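PDB 3QW3: orotidine-5-phosphate decarboxylase/orotate phosphoribosyltransferase, putative (Ompdcase-oprtase, putative) from Leishmania infantum, which probably catalyses the decarboxylation of orotidine 5'-phosphate to UMP through this domain, one part of a longer bifunctional UMP synthase. Local coordinates for residues 40-45 against 72-77. Numbering follows the deposited sequence.
Sequences QTHEYA and AVPAGI
Two alpha-to-beta loops of the TIM barrel meet here, on the side of the barrel where its strands begin. Segment 40-45 carries the end of helix 27-41 on toward strand 47-50; P74 and I77 follow helix 60-72 and lead toward strand 80-85. The contact is small and made by van der Waals packing. H42 supplies most of one side. H42 CB lies 3.9 Å from P74 CG, and the H42 and P74 side chains cross at about a right angle. The H42 ring carbon CG is 4.0 Å from that same P74 CG. I77 reaches in with an extended chain (chi2 172°). I77 CD1 ends 3.7 Å from the carbonyl oxygen H42 O and also packs on H42 CB. The second branch, I77 CG2, stands anti to the backbone N and comes 4.0 Å from A45 O. P74 and I77 are the two ends of a type II beta turn, closed by a hydrogen bond from I77 N to P74 O, 3.2 Å. G76 takes the positive phi of this turn (100°), where a CB would press on the carbonyl O of A75; this alone calls for glycine. Around the contact, Y48 of strand 47-50 touches both H42 and I77. P74 also packs on I38 of helix 27-41, and A45 rests on V18 of strand 16-20.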
# COMPACT_ATOMS: atom_id res chain seq x y z
N GLN A 40 14.63 -16.24 20.80
CA GLN A 40 14.38 -15.69 22.14
C GLN A 40 12.90 -15.61 22.53
O GLN A 40 12.57 -15.65 23.72
CB GLN A 40 15.01 -14.29 22.26
CG GLN A 40 16.52 -14.28 22.24
CD GLN A 40 17.10 -12.90 22.02
OE1 GLN A 40 16.50 -12.07 21.34
NE2 GLN A 40 18.27 -12.65 22.59
N THR A 41 12.01 -15.53 21.54
CA THR A 41 10.62 -15.15 21.79
C THR A 41 9.55 -16.18 21.41
O THR A 41 8.40 -16.02 21.82
CB THR A 41 10.26 -13.82 21.09
OG1 THR A 41 10.42 -13.96 19.67
CG2 THR A 41 11.14 -12.67 21.60
N HIS A 42 9.90 -17.20 20.63
CA HIS A 42 8.87 -18.07 20.03
C HIS A 42 7.98 -18.80 21.04
O HIS A 42 6.81 -19.04 20.75
CB HIS A 42 9.48 -19.05 19.02
CG HIS A 42 10.32 -20.12 19.64
ND1 HIS A 42 9.82 -21.36 19.97
CD2 HIS A 42 11.63 -20.13 20.00
CE1 HIS A 42 10.79 -22.09 20.50
NE2 HIS A 42 11.89 -21.37 20.54
N GLU A 43 8.51 -19.14 22.22
CA GLU A 43 7.70 -19.81 23.24
C GLU A 43 6.51 -18.96 23.67
O GLU A 43 5.49 -19.49 24.13
CB GLU A 43 8.56 -20.18 24.46
N TYR A 44 6.61 -17.64 23.49
CA TYR A 44 5.59 -16.70 23.94
C TYR A 44 4.92 -15.92 22.82
O TYR A 44 4.16 -14.99 23.08
CB TYR A 44 6.18 -15.76 25.00
CG TYR A 44 6.70 -16.54 26.18
CD1 TYR A 44 5.82 -17.02 27.15
CD2 TYR A 44 8.05 -16.83 26.31
CE1 TYR A 44 6.28 -17.76 28.23
CE2 TYR A 44 8.53 -17.57 27.39
CZ TYR A 44 7.63 -18.03 28.34
OH TYR A 44 8.08 -18.76 29.42
N ALA A 45 5.17 -16.32 21.57
CA ALA A 45 4.65 -15.59 20.41
C ALA A 45 3.41 -16.25 19.81
O ALA A 45 3.41 -17.46 19.55
CB ALA A 45 5.73 -15.45 19.35
N ALA A 72 12.20 -19.42 8.87
CA ALA A 72 12.80 -19.59 10.20
C ALA A 72 11.78 -19.62 11.35
O ALA A 72 12.08 -20.13 12.43
CB ALA A 72 13.84 -18.50 10.46
N VAL A 73 10.59 -19.08 11.11
CA VAL A 73 9.54 -19.08 12.12
C VAL A 73 9.05 -20.52 12.34
O VAL A 73 8.68 -21.19 11.38
CB VAL A 73 8.38 -18.15 11.71
CG1 VAL A 73 7.24 -18.21 12.72
CG2 VAL A 73 8.88 -16.71 11.56
N PRO A 74 9.06 -20.99 13.61
CA PRO A 74 8.63 -22.36 13.92
C PRO A 74 7.29 -22.72 13.31
O PRO A 74 6.39 -21.88 13.23
CB PRO A 74 8.51 -22.35 15.45
CG PRO A 74 9.51 -21.36 15.88
CD PRO A 74 9.52 -20.29 14.81
N ALA A 75 7.16 -23.98 12.89
CA ALA A 75 5.88 -24.49 12.42
C ALA A 75 4.84 -24.27 13.53
O ALA A 75 5.13 -24.46 14.71
CB ALA A 75 5.99 -25.97 12.05
N GLY A 76 3.65 -23.84 13.13
CA GLY A 76 2.56 -23.60 14.06
C GLY A 76 2.36 -22.14 14.45
O GLY A 76 1.33 -21.80 15.01
N ILE A 77 3.34 -21.29 14.17
CA ILE A 77 3.22 -19.86 14.47
C ILE A 77 2.99 -19.08 13.18
O ILE A 77 3.86 -19.07 12.30
CB ILE A 77 4.44 -19.31 15.24
CG1 ILE A 77 4.76 -20.19 16.46
CG2 ILE A 77 4.17 -17.85 15.68
CD1 ILE A 77 6.07 -19.82 17.20